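Glucose-6-phosphate isomerase (Chlamydia trachomatis D/UW-3/CX, PDB 6OTU) catalyses the reversible isomerisation of glucose-6-phosphate to fructose-6-phosphate. Local coordinates at residues 346-359 against 369-381. Residues are numbered along the deposited sequence; the frame is centred on the assembly and turned at random.
Sequences TAHLQQCGMESNGK and SFRTSPIIWGDVG. With G6Q (glucose-6-phosphate), chain E.
Helix 346-357 runs nearly antiparallel to strand 375-377, at 169° with the axes 7.4 Å apart, and Gln350 lies against Ile376 while Asn357 lies against Ser373. Ile376 points at the helix where Gly353 has no side chain: its CD1 rests 3.8 Å from Gly353 CA, and its CG2 lies against the backbone of Gln350. Placing CG of Gln350 anti to the backbone N (chi1 172°) carries the extended chain across the strand, so that NE2 donates to Ile376 O at 2.7 Å. The donor lies in the carbonyl plane (N-H...O angle 148°). Met354 carries SD to Ile376 N with CG beside its backbone N, in a straight but weak hydrogen bond of 3.4 Å; the last torsion then sets CE against Ile375 CD1. Strand 375-377 is the edge of its sheet within the chain, bonded to strand 332-337 through the backbones of Ile375 and Trp377, whereas Ile376 turns its N and O to helix side chains.

At the helix C-terminus Asn357 O takes the amide of Ser373 at 3.1 Å, the donor standing well above the carbonyl plane. Thr372 OG1 sits between Asn357 O and Lys359 O, 2.7 Å from the latter, and its proton may go to either. Ser373 OG donates to its own neighbour Pro374 O, and a water that accepts from Asn357 ND2 gives it a weak bond; the Asn357 amide also binds Ser491 OG at OD1 and Phe480 O at ND2.

The packing joins the helix and second strand of a beta-alpha-beta unit. On the helix face turned away from the strand, Gln351 NE2 binds Glu355 OE2 and, weakly, O3 of glucose-6-phosphate; Glu355 is the probable proton donor. The bonds to the strand probably help position the helix that carries both residues to the sugar.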
loop_
_atom_site.group_PDB
_atom_site.type_symbol
_atom_site.label_atom_id
_atom_site.label_comp_id
_atom_site.label_asym_id
_atom_site.label_seq_id
_atom_site.Cartn_x
_atom_site.Cartn_y
_atom_site.Cartn_z
ATOM N N THR A 346 6.219 -3.169 -3.699
ATOM C CA THR A 346 6.192 -1.834 -3.097
ATOM C C THR A 346 6.092 -1.901 -1.572
ATOM O O THR A 346 6.683 -1.075 -0.865
ATOM C CB THR A 346 5.027 -1.024 -3.675
ATOM O OG1 THR A 346 5.241 -0.804 -5.075
ATOM C CG2 THR A 346 4.907 0.329 -2.990
ATOM N N ALA A 347 5.341 -2.867 -1.045
ATOM C CA ALA A 347 5.254 -3.006 0.402
ATOM C C ALA A 347 6.624 -3.292 0.999
ATOM O O ALA A 347 6.994 -2.717 2.031
ATOM C CB ALA A 347 4.261 -4.111 0.769
ATOM N N HIS A 348 7.411 -4.144 0.335
ATOM C CA HIS A 348 8.757 -4.431 0.810
ATOM C C HIS A 348 9.686 -3.230 0.664
ATOM O O HIS A 348 10.497 -2.955 1.557
ATOM C CB HIS A 348 9.350 -5.611 0.060
ATOM C CG HIS A 348 10.830 -5.711 0.231
ATOM N ND1 HIS A 348 11.415 -5.945 1.459
ATOM C CD2 HIS A 348 11.847 -5.567 -0.654
ATOM C CE1 HIS A 348 12.729 -5.960 1.320
ATOM N NE2 HIS A 348 13.018 -5.737 0.047
ATOM N N LEU A 349 9.623 -2.536 -0.474
ATOM C CA LEU A 349 10.434 -1.334 -0.648
ATOM C C LEU A 349 10.110 -0.309 0.430
ATOM O O LEU A 349 11.005 0.352 0.973
ATOM C CB LEU A 349 10.188 -0.732 -2.030
ATOM C CG LEU A 349 10.570 -1.581 -3.235
ATOM C CD1 LEU A 349 10.285 -0.843 -4.542
ATOM C CD2 LEU A 349 12.044 -1.951 -3.122
ATOM N N GLN A 350 8.820 -0.152 0.732
ATOM C CA GLN A 350 8.395 0.791 1.758
ATOM C C GLN A 350 9.064 0.487 3.098
ATOM O O GLN A 350 9.507 1.406 3.800
ATOM C CB GLN A 350 6.872 0.747 1.857
ATOM C CG GLN A 350 6.238 1.516 2.980
ATOM C CD GLN A 350 4.735 1.293 2.973
ATOM O OE1 GLN A 350 4.273 0.226 3.364
ATOM N NE2 GLN A 350 3.971 2.269 2.471
ATOM N N GLN A 351 9.170 -0.797 3.465
ATOM C CA GLN A 351 9.904 -1.140 4.681
ATOM C C GLN A 351 11.391 -0.840 4.526
ATOM O O GLN A 351 12.021 -0.249 5.411
ATOM C CB GLN A 351 9.719 -2.613 5.040
ATOM C CG GLN A 351 10.800 -3.071 6.030
ATOM C CD GLN A 351 10.567 -4.445 6.612
ATOM O OE1 GLN A 351 10.157 -5.365 5.907
ATOM N NE2 GLN A 351 10.835 -4.595 7.913
ATOM N N CYS A 352 11.962 -1.233 3.391
ATOM C CA CYS A 352 13.409 -1.200 3.261
ATOM C C CYS A 352 13.915 0.237 3.240
ATOM O O CYS A 352 14.918 0.560 3.888
ATOM C CB CYS A 352 13.816 -1.970 2.008
ATOM S SG CYS A 352 15.636 -2.072 1.764
ATOM N N GLY A 353 13.196 1.126 2.557
ATOM C CA GLY A 353 13.557 2.532 2.491
ATOM C C GLY A 353 13.200 3.326 3.732
ATOM O O GLY A 353 14.043 4.057 4.249
ATOM N N MET A 354 11.966 3.190 4.231
ATOM C CA MET A 354 11.539 4.001 5.373
ATOM C C MET A 354 12.141 3.509 6.686
ATOM O O MET A 354 12.426 4.315 7.581
ATOM C CB MET A 354 10.017 4.025 5.469
ATOM C CG MET A 354 9.371 4.661 4.240
ATOM S SD MET A 354 7.592 4.840 4.382
ATOM C CE MET A 354 7.497 6.149 5.583
ATOM N N GLU A 355 12.305 2.195 6.850
ATOM C CA GLU A 355 12.954 1.719 8.069
ATOM C C GLU A 355 14.451 2.038 8.066
ATOM O O GLU A 355 15.027 2.356 9.117
ATOM C CB GLU A 355 12.723 0.220 8.248
ATOM C CG GLU A 355 12.778 -0.216 9.688
ATOM C CD GLU A 355 12.921 -1.695 9.823
ATOM O OE1 GLU A 355 13.101 -2.154 10.960
ATOM O OE2 GLU A 355 12.859 -2.402 8.796
ATOM N N SER A 356 15.100 1.959 6.900
ATOM C CA SER A 356 16.524 2.284 6.837
ATOM C C SER A 356 16.757 3.772 7.052
ATOM O O SER A 356 17.586 4.171 7.874
ATOM C CB SER A 356 17.120 1.861 5.492
ATOM O OG SER A 356 17.088 0.457 5.320
ATOM N N ASN A 357 16.030 4.612 6.325
ATOM C CA ASN A 357 16.389 6.017 6.249
ATOM C C ASN A 357 15.403 6.910 6.979
ATOM O O ASN A 357 15.522 8.139 6.908
ATOM C CB ASN A 357 16.567 6.417 4.779
ATOM C CG ASN A 357 17.751 5.690 4.145
ATOM O OD1 ASN A 357 18.703 5.352 4.851
ATOM N ND2 ASN A 357 17.699 5.430 2.832
ATOM N N GLY A 358 14.469 6.327 7.732
ATOM C CA GLY A 358 13.600 7.129 8.573
ATOM C C GLY A 358 14.306 7.547 9.845
ATOM O O GLY A 358 13.969 7.081 10.934
ATOM N N LYS A 359 15.300 8.421 9.716
ATOM C CA LYS A 359 16.202 8.753 10.809
ATOM C C LYS A 359 16.342 10.261 10.901
ATOM O O LYS A 359 16.103 10.981 9.927
ATOM C CB LYS A 359 17.580 8.124 10.610
ATOM C CG LYS A 359 17.542 6.631 10.340
ATOM C CD LYS A 359 17.190 5.864 11.619
ATOM C CE LYS A 359 16.890 4.405 11.324
ATOM N NZ LYS A 359 18.044 3.728 10.692
ATOM N N SER A 369 19.433 18.812 10.136
ATOM C CA SER A 369 18.581 19.947 9.794
ATOM C C SER A 369 17.965 19.810 8.406
ATOM O O SER A 369 17.529 20.800 7.815
ATOM C CB SER A 369 19.367 21.249 9.885
ATOM O OG SER A 369 19.761 21.489 11.217
ATOM N N PHE A 370 17.909 18.599 7.878
ATOM C CA PHE A 370 17.282 18.348 6.597
ATOM C C PHE A 370 16.423 17.099 6.745
ATOM O O PHE A 370 16.412 16.447 7.798
ATOM C CB PHE A 370 18.345 18.205 5.497
ATOM C CG PHE A 370 19.429 17.225 5.841
ATOM C CD1 PHE A 370 20.543 17.623 6.587
ATOM C CD2 PHE A 370 19.336 15.896 5.427
ATOM C CE1 PHE A 370 21.537 16.717 6.913
ATOM C CE2 PHE A 370 20.328 14.979 5.740
ATOM C CZ PHE A 370 21.429 15.390 6.496
ATOM N N ARG A 371 15.708 16.761 5.683
ATOM C CA ARG A 371 14.766 15.651 5.699
ATOM C C ARG A 371 15.396 14.421 5.066
ATOM O O ARG A 371 16.155 14.524 4.100
ATOM C CB ARG A 371 13.461 16.031 4.982
ATOM C CG ARG A 371 12.829 17.271 5.615
ATOM C CD ARG A 371 11.386 17.475 5.235
ATOM N NE ARG A 371 10.834 18.682 5.859
ATOM C CZ ARG A 371 10.134 18.688 6.989
ATOM N NH1 ARG A 371 9.892 17.549 7.631
ATOM N NH2 ARG A 371 9.670 19.833 7.480
ATOM N N THR A 372 15.090 13.257 5.625
ATOM C CA THR A 372 15.657 12.027 5.095
ATOM C C THR A 372 14.619 11.230 4.309
ATOM O O THR A 372 14.120 11.725 3.292
ATOM C CB THR A 372 16.258 11.218 6.227
ATOM O OG1 THR A 372 15.322 11.177 7.312
ATOM C CG2 THR A 372 17.570 11.884 6.673
ATOM N N SER A 373 14.288 10.010 4.742
ATOM C CA SER A 373 13.444 9.150 3.912
ATOM C C SER A 373 12.118 9.836 3.595
ATOM O O SER A 373 11.529 10.470 4.476
ATOM C CB SER A 373 13.161 7.800 4.575
ATOM O OG SER A 373 12.398 6.989 3.687
ATOM N N PRO A 374 11.662 9.789 2.353
ATOM C CA PRO A 374 10.275 10.151 2.055
ATOM C C PRO A 374 9.345 8.990 2.395
ATOM O O PRO A 374 9.785 7.868 2.686
ATOM C CB PRO A 374 10.294 10.438 0.549
ATOM C CG PRO A 374 11.435 9.602 0.016
ATOM C CD PRO A 374 12.436 9.438 1.148
ATOM N N ILE A 375 8.038 9.286 2.378
ATOM C CA ILE A 375 7.044 8.221 2.407
ATOM C C ILE A 375 7.152 7.440 1.108
ATOM O O ILE A 375 7.181 8.016 0.013
ATOM C CB ILE A 375 5.626 8.779 2.597
ATOM C CG1 ILE A 375 5.571 9.805 3.730
ATOM C CG2 ILE A 375 4.638 7.650 2.873
ATOM C CD1 ILE A 375 5.978 9.269 5.034
ATOM N N ILE A 376 7.261 6.129 1.219
ATOM C CA ILE A 376 7.286 5.266 0.049
ATOM C C ILE A 376 5.946 4.552 0.012
ATOM O O ILE A 376 5.529 3.953 1.007
ATOM C CB ILE A 376 8.480 4.301 0.079
ATOM C CG1 ILE A 376 9.785 5.110 0.005
ATOM C CG2 ILE A 376 8.411 3.308 -1.081
ATOM C CD1 ILE A 376 11.060 4.301 0.269
ATOM N N TRP A 377 5.241 4.689 -1.108
ATOM C CA TRP A 377 3.908 4.135 -1.272
ATOM C C TRP A 377 3.703 3.847 -2.754
ATOM O O TRP A 377 4.539 4.190 -3.587
ATOM C CB TRP A 377 2.855 5.102 -0.734
ATOM C CG TRP A 377 2.785 6.364 -1.510
ATOM C CD1 TRP A 377 3.740 7.350 -1.587
ATOM C CD2 TRP A 377 1.713 6.774 -2.362
ATOM N NE1 TRP A 377 3.312 8.360 -2.430
ATOM C CE2 TRP A 377 2.070 8.032 -2.912
ATOM C CE3 TRP A 377 0.483 6.204 -2.714
ATOM C CZ2 TRP A 377 1.236 8.726 -3.794
ATOM C CZ3 TRP A 377 -0.354 6.902 -3.587
ATOM C CH2 TRP A 377 0.030 8.150 -4.115
ATOM N N GLY A 378 2.591 3.223 -3.088
ATOM C CA GLY A 378 2.313 2.932 -4.481
ATOM C C GLY A 378 1.531 1.643 -4.639
ATOM O O GLY A 378 1.231 0.941 -3.675
ATOM N N ASP A 379 1.212 1.347 -5.899
ATOM C CA ASP A 379 0.486 0.144 -6.285
ATOM C C ASP A 379 0.709 -0.070 -7.777
ATOM O O ASP A 379 1.404 0.714 -8.431
ATOM C CB ASP A 379 -1.001 0.257 -5.931
ATOM C CG ASP A 379 -1.598 -1.070 -5.486
ATOM O OD1 ASP A 379 -1.247 -2.117 -6.074
ATOM O OD2 ASP A 379 -2.419 -1.066 -4.540
ATOM N N VAL A 380 0.103 -1.133 -8.321
ATOM C CA VAL A 380 0.433 -1.561 -9.680
ATOM C C VAL A 380 -0.354 -0.754 -10.713
ATOM O O VAL A 380 -1.419 -0.194 -10.445
ATOM C CB VAL A 380 0.215 -3.081 -9.886
ATOM C CG1 VAL A 380 1.013 -3.917 -8.867
ATOM C CG2 VAL A 380 -1.262 -3.427 -9.865
ATOM N N GLY A 381 0.197 -0.701 -11.925
ATOM C CA GLY A 381 -0.535 -0.271 -13.099
ATOM C C GLY A 381 -0.952 -1.482 -13.914
ATOM O O GLY A 381 -0.311 -2.531 -13.848
HETATM C C1 G6Q E . 14.256 -5.548 9.919
HETATM C C2 G6Q E . 13.587 -5.136 11.233
HETATM C C3 G6Q E . 12.310 -5.909 11.543
HETATM C C4 G6Q E . 12.546 -7.378 11.916
HETATM C C5 G6Q E . 11.300 -7.998 12.550
HETATM C C6 G6Q E . 11.439 -9.487 12.760
HETATM O O1 G6Q E . 15.326 -5.113 9.649
HETATM O O2 G6Q E . 14.492 -5.261 12.323
HETATM O O3 G6Q E . 11.422 -5.846 10.426
HETATM O O4 G6Q E . 12.897 -8.130 10.758
HETATM O O5 G6Q E . 11.031 -7.336 13.789
HETATM O O6 G6Q E . 12.624 -9.713 13.573
HETATM P P G6Q E . 13.163 -11.221 13.795
HETATM O O1P G6Q E . 13.564 -11.745 12.426
HETATM O O2P G6Q E . 14.353 -11.055 14.732
HETATM O O3P G6Q E . 12.027 -12.009 14.415
HETATM O O HOH W 1 15.088 6.371 1.691
#